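Local coordinates for PaaA (Enterobacter agglomerans, PDB 5FF5), which probably activates a carboxylate of its peptide substrate by adenylylation, as in E1-like ThiF-family enzymes, on the route to the bicyclic core of pantocin A, at residues A[127-141]-A[151-163]. Sequence-based numbering, arbitrary orientation.
Sequences QERLKQSKVAIFGMG and LAMSGIGTLRLID
Val135 and Ile137 meet Leu151, Ile156 and Leu159 on one face of a parallel strand pair, 134-138 with 158-162, whose connection through helix 142-153 makes a Rossmann-type beta-alpha-beta crossover. The contact illustrates how such a unit packs its helix against its own sheet. Ile137 and Leu151 meet end to end through their CD1 methyls (4.1 Å), and the Val135 side chain lies roughly perpendicular to that of Ile156. With CG1 of Val135 anti to the backbone N (chi1 -178°), CG1 is turned to Leu151 and CG2 to CD1 of Ile156, 3.7 Å away. The strands themselves are joined by backbone bonds such as Arg160 N to Val135 O (2.9 Å).

On the face carrying Lys134, Ala136 and Phe138, the aliphatic part of Lys134 runs alongside Thr158, and its NZ comes near the edge of the Arg160 guanidinium. Asp224 and Glu205, salt-bridged to Lys134 and Arg160 respectively, probably offset the like charges. Farther along, CG1 of Ile162 lies over one face of the Phe138 ring in a CH-pi contact, 4.2 Å from the centroid and toward the rim.

Before the strands, NE2 of Gln127 donates to Ser154 O (3.0 Å, 163°) beside the Schellman motif at Gly155, and the OE1 of Gln127 accepts a hydrogen bond from Gln109 NE2. Beyond them, Gly139 and Gly141 belong to a GxGxxG-like turn, consistent with a nucleotide-binding loop. There, while OD1 of Asp163 is bonded to Asp165 N, Met140 N points almost straight at OD2 of Asp163 (2.9 Å), approaching from the anti side and 34° out of the carboxylate plane.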
loop_
_atom_site.group_PDB
_atom_site.type_symbol
_atom_site.label_atom_id
_atom_site.label_comp_id
_atom_site.label_asym_id
_atom_site.label_seq_id
_atom_site.Cartn_x
_atom_site.Cartn_y
_atom_site.Cartn_z
ATOM N N GLN A 127 -19.838 -5.170 2.346
ATOM C CA GLN A 127 -18.914 -6.214 2.775
ATOM C C GLN A 127 -19.439 -7.585 2.362
ATOM O O GLN A 127 -18.672 -8.478 2.035
ATOM C CB GLN A 127 -18.711 -6.171 4.292
ATOM C CG GLN A 127 -17.567 -7.022 4.794
ATOM C CD GLN A 127 -16.245 -6.556 4.248
ATOM O OE1 GLN A 127 -15.939 -5.374 4.301
ATOM N NE2 GLN A 127 -15.455 -7.473 3.712
ATOM N N GLU A 128 -20.758 -7.743 2.397
ATOM C CA GLU A 128 -21.400 -8.969 1.958
ATOM C C GLU A 128 -21.069 -9.232 0.490
ATOM O O GLU A 128 -20.789 -10.360 0.095
ATOM C CB GLU A 128 -22.908 -8.869 2.162
ATOM C CG GLU A 128 -23.334 -9.098 3.583
ATOM C CD GLU A 128 -24.821 -8.938 3.761
ATOM O OE1 GLU A 128 -25.514 -8.726 2.736
ATOM O OE2 GLU A 128 -25.290 -9.039 4.922
ATOM N N ARG A 129 -21.075 -8.162 -0.301
ATOM C CA ARG A 129 -20.770 -8.221 -1.710
ATOM C C ARG A 129 -19.316 -8.657 -1.937
ATOM O O ARG A 129 -18.955 -9.157 -3.001
ATOM C CB ARG A 129 -21.033 -6.852 -2.351
ATOM C CG ARG A 129 -22.491 -6.619 -2.695
ATOM C CD ARG A 129 -22.797 -5.195 -3.143
ATOM N NE ARG A 129 -24.243 -4.943 -3.192
ATOM C CZ ARG A 129 -24.792 -3.819 -3.643
ATOM N NH1 ARG A 129 -24.023 -2.852 -4.086
ATOM N NH2 ARG A 129 -26.103 -3.669 -3.683
ATOM N N LEU A 130 -18.483 -8.475 -0.924
ATOM C CA LEU A 130 -17.110 -8.928 -1.001
ATOM C C LEU A 130 -17.035 -10.394 -0.617
ATOM O O LEU A 130 -16.296 -11.147 -1.228
ATOM C CB LEU A 130 -16.187 -8.093 -0.100
ATOM C CG LEU A 130 -15.846 -6.652 -0.485
ATOM C CD1 LEU A 130 -14.931 -6.027 0.555
ATOM C CD2 LEU A 130 -15.236 -6.577 -1.898
ATOM N N LYS A 131 -17.769 -10.807 0.409
ATOM C CA LYS A 131 -17.661 -12.187 0.836
ATOM C C LYS A 131 -18.233 -13.107 -0.229
ATOM O O LYS A 131 -17.830 -14.271 -0.371
ATOM C CB LYS A 131 -18.353 -12.434 2.178
ATOM C CG LYS A 131 -18.156 -13.888 2.621
ATOM C CD LYS A 131 -18.516 -14.213 4.052
ATOM C CE LYS A 131 -17.795 -15.501 4.440
ATOM N NZ LYS A 131 -17.802 -15.842 5.888
ATOM N N GLN A 132 -19.156 -12.578 -1.010
ATOM C CA GLN A 132 -19.781 -13.394 -2.020
ATOM C C GLN A 132 -18.934 -13.481 -3.293
ATOM O O GLN A 132 -19.237 -14.273 -4.186
ATOM C CB GLN A 132 -21.176 -12.861 -2.292
ATOM C CG GLN A 132 -22.104 -13.298 -1.197
ATOM C CD GLN A 132 -23.187 -12.295 -0.899
ATOM O OE1 GLN A 132 -23.199 -11.186 -1.436
ATOM N NE2 GLN A 132 -24.108 -12.677 -0.032
ATOM N N SER A 133 -17.863 -12.693 -3.354
ATOM C CA SER A 133 -17.011 -12.649 -4.529
ATOM C C SER A 133 -15.971 -13.743 -4.579
ATOM O O SER A 133 -15.560 -14.256 -3.546
ATOM C CB SER A 133 -16.315 -11.309 -4.619
ATOM O OG SER A 133 -17.241 -10.315 -4.982
ATOM N N LYS A 134 -15.549 -14.075 -5.802
ATOM C CA LYS A 134 -14.479 -15.041 -6.063
ATOM C C LYS A 134 -13.511 -14.469 -7.075
ATOM O O LYS A 134 -13.872 -14.227 -8.224
ATOM C CB LYS A 134 -15.027 -16.367 -6.594
ATOM C CG LYS A 134 -15.949 -17.107 -5.648
ATOM C CD LYS A 134 -16.086 -18.563 -6.074
ATOM C CE LYS A 134 -14.747 -19.103 -6.544
ATOM N NZ LYS A 134 -14.820 -20.546 -6.895
ATOM N N VAL A 135 -12.274 -14.273 -6.655
ATOM C CA VAL A 135 -11.292 -13.650 -7.516
ATOM C C VAL A 135 -10.253 -14.682 -7.859
ATOM O O VAL A 135 -9.802 -15.418 -6.986
ATOM C CB VAL A 135 -10.677 -12.386 -6.842
ATOM C CG1 VAL A 135 -9.684 -11.693 -7.729
ATOM C CG2 VAL A 135 -11.778 -11.440 -6.504
ATOM N N ALA A 136 -9.936 -14.781 -9.147
ATOM C CA ALA A 136 -8.929 -15.713 -9.629
ATOM C C ALA A 136 -7.720 -14.923 -10.048
ATOM O O ALA A 136 -7.824 -13.937 -10.761
ATOM C CB ALA A 136 -9.455 -16.549 -10.774
ATOM N N ILE A 137 -6.567 -15.346 -9.574
ATOM C CA ILE A 137 -5.328 -14.631 -9.820
ATOM C C ILE A 137 -4.359 -15.541 -10.547
ATOM O O ILE A 137 -4.060 -16.643 -10.089
ATOM C CB ILE A 137 -4.694 -14.118 -8.516
ATOM C CG1 ILE A 137 -5.744 -13.373 -7.698
ATOM C CG2 ILE A 137 -3.565 -13.170 -8.810
ATOM C CD1 ILE A 137 -5.241 -12.906 -6.348
ATOM N N PHE A 138 -3.918 -15.095 -11.714
ATOM C CA PHE A 138 -3.065 -15.905 -12.551
ATOM C C PHE A 138 -1.621 -15.538 -12.331
ATOM O O PHE A 138 -1.128 -14.596 -12.918
ATOM C CB PHE A 138 -3.474 -15.758 -14.027
ATOM C CG PHE A 138 -4.724 -16.517 -14.372
ATOM C CD1 PHE A 138 -4.647 -17.826 -14.822
ATOM C CD2 PHE A 138 -5.968 -15.953 -14.186
ATOM C CE1 PHE A 138 -5.783 -18.540 -15.102
ATOM C CE2 PHE A 138 -7.105 -16.656 -14.456
ATOM C CZ PHE A 138 -7.016 -17.951 -14.920
ATOM N N GLY A 139 -0.948 -16.285 -11.471
ATOM C CA GLY A 139 0.474 -16.089 -11.245
ATOM C C GLY A 139 0.775 -15.479 -9.883
ATOM O O GLY A 139 0.277 -14.395 -9.557
HETATM N N MSE A 140 1.592 -16.162 -9.086
HETATM C CA MSE A 140 1.911 -15.665 -7.756
HETATM C C MSE A 140 3.343 -15.124 -7.647
HETATM O O MSE A 140 4.062 -15.384 -6.676
HETATM C CB MSE A 140 1.658 -16.760 -6.728
HETATM C CG MSE A 140 0.173 -17.116 -6.591
HETATM SE SE MSE A 140 -0.959 -15.689 -5.829
HETATM C CE MSE A 140 -1.786 -15.097 -7.479
ATOM N N GLY A 141 3.740 -14.366 -8.662
ATOM C CA GLY A 141 4.949 -13.568 -8.617
ATOM C C GLY A 141 4.718 -12.333 -7.758
ATOM O O GLY A 141 3.829 -12.312 -6.896
ATOM N N LEU A 151 -6.453 -8.421 -0.861
ATOM C CA LEU A 151 -7.777 -8.955 -1.107
ATOM C C LEU A 151 -8.220 -9.864 0.042
ATOM O O LEU A 151 -9.365 -9.798 0.500
ATOM C CB LEU A 151 -7.791 -9.726 -2.422
ATOM C CG LEU A 151 -7.843 -8.900 -3.703
ATOM C CD1 LEU A 151 -7.342 -9.705 -4.910
ATOM C CD2 LEU A 151 -9.276 -8.432 -3.928
ATOM N N ALA A 152 -7.319 -10.705 0.528
ATOM C CA ALA A 152 -7.679 -11.573 1.640
ATOM C C ALA A 152 -7.988 -10.727 2.884
ATOM O O ALA A 152 -8.995 -10.949 3.573
ATOM C CB ALA A 152 -6.569 -12.569 1.923
HETATM N N MSE A 153 -7.126 -9.749 3.158
HETATM C CA MSE A 153 -7.319 -8.864 4.298
HETATM C C MSE A 153 -8.660 -8.127 4.208
HETATM O O MSE A 153 -9.330 -7.891 5.220
HETATM C CB MSE A 153 -6.167 -7.860 4.406
HETATM C CG MSE A 153 -4.806 -8.493 4.648
HETATM SE SE MSE A 153 -3.303 -7.211 4.653
HETATM C CE MSE A 153 -3.047 -7.057 6.581
ATOM N N SER A 154 -9.055 -7.786 2.988
ATOM C CA SER A 154 -10.217 -6.954 2.774
ATOM C C SER A 154 -11.509 -7.760 2.880
ATOM O O SER A 154 -12.613 -7.207 2.787
ATOM C CB SER A 154 -10.101 -6.294 1.423
ATOM O OG SER A 154 -8.962 -5.461 1.431
ATOM N N GLY A 155 -11.371 -9.066 3.089
ATOM C CA GLY A 155 -12.531 -9.907 3.264
ATOM C C GLY A 155 -13.094 -10.460 1.974
ATOM O O GLY A 155 -14.280 -10.743 1.917
ATOM N N ILE A 156 -12.274 -10.578 0.930
ATOM C CA ILE A 156 -12.692 -11.254 -0.309
ATOM C C ILE A 156 -13.226 -12.635 0.025
ATOM O O ILE A 156 -12.737 -13.300 0.932
ATOM C CB ILE A 156 -11.536 -11.415 -1.327
ATOM C CG1 ILE A 156 -12.059 -11.370 -2.754
ATOM C CG2 ILE A 156 -10.745 -12.687 -1.074
ATOM C CD1 ILE A 156 -12.416 -9.981 -3.208
ATOM N N GLY A 157 -14.263 -13.059 -0.670
ATOM C CA GLY A 157 -14.864 -14.338 -0.340
ATOM C C GLY A 157 -13.969 -15.548 -0.579
ATOM O O GLY A 157 -13.721 -16.333 0.332
ATOM N N THR A 158 -13.499 -15.703 -1.815
ATOM C CA THR A 158 -12.694 -16.853 -2.208
ATOM C C THR A 158 -11.546 -16.424 -3.115
ATOM O O THR A 158 -11.704 -15.560 -3.976
ATOM C CB THR A 158 -13.528 -17.907 -2.934
ATOM O OG1 THR A 158 -14.687 -18.223 -2.159
ATOM C CG2 THR A 158 -12.703 -19.160 -3.177
ATOM N N LEU A 159 -10.396 -17.052 -2.938
ATOM C CA LEU A 159 -9.253 -16.792 -3.789
ATOM C C LEU A 159 -8.876 -18.032 -4.563
ATOM O O LEU A 159 -8.695 -19.083 -3.966
ATOM C CB LEU A 159 -8.060 -16.307 -2.956
ATOM C CG LEU A 159 -8.010 -14.827 -2.552
ATOM C CD1 LEU A 159 -6.772 -14.564 -1.738
ATOM C CD2 LEU A 159 -8.016 -13.921 -3.768
ATOM N N ARG A 160 -8.801 -17.917 -5.890
ATOM C CA ARG A 160 -8.277 -18.992 -6.733
ATOM C C ARG A 160 -6.878 -18.646 -7.162
ATOM O O ARG A 160 -6.699 -17.719 -7.944
ATOM C CB ARG A 160 -9.112 -19.206 -7.992
ATOM C CG ARG A 160 -10.567 -19.471 -7.760
ATOM C CD ARG A 160 -11.291 -19.701 -9.079
ATOM N NE ARG A 160 -11.051 -21.030 -9.632
ATOM C CZ ARG A 160 -11.723 -22.118 -9.270
ATOM N NH1 ARG A 160 -12.668 -22.031 -8.340
ATOM N NH2 ARG A 160 -11.450 -23.290 -9.836
ATOM N N LEU A 161 -5.887 -19.385 -6.672
ATOM C CA LEU A 161 -4.499 -19.092 -7.014
ATOM C C LEU A 161 -4.016 -20.112 -8.024
ATOM O O LEU A 161 -4.194 -21.306 -7.824
ATOM C CB LEU A 161 -3.601 -19.110 -5.783
ATOM C CG LEU A 161 -4.067 -18.319 -4.574
ATOM C CD1 LEU A 161 -3.079 -18.570 -3.477
ATOM C CD2 LEU A 161 -4.152 -16.846 -4.912
ATOM N N ILE A 162 -3.381 -19.630 -9.092
ATOM C CA ILE A 162 -2.904 -20.471 -10.187
ATOM C C ILE A 162 -1.407 -20.292 -10.368
ATOM O O ILE A 162 -0.971 -19.237 -10.799
ATOM C CB ILE A 162 -3.599 -20.085 -11.525
ATOM C CG1 ILE A 162 -5.073 -19.739 -11.310
ATOM C CG2 ILE A 162 -3.374 -21.131 -12.583
ATOM C CD1 ILE A 162 -5.796 -20.684 -10.395
ATOM N N ASP A 163 -0.614 -21.314 -10.088
ATOM C CA ASP A 163 0.827 -21.170 -10.243
ATOM C C ASP A 163 1.611 -22.478 -10.107
ATOM O O ASP A 163 1.340 -23.302 -9.226
ATOM C CB ASP A 163 1.331 -20.160 -9.223
ATOM C CG ASP A 163 2.755 -19.731 -9.473
ATOM O OD1 ASP A 163 3.670 -20.542 -9.192
ATOM O OD2 ASP A 163 2.954 -18.583 -9.937
#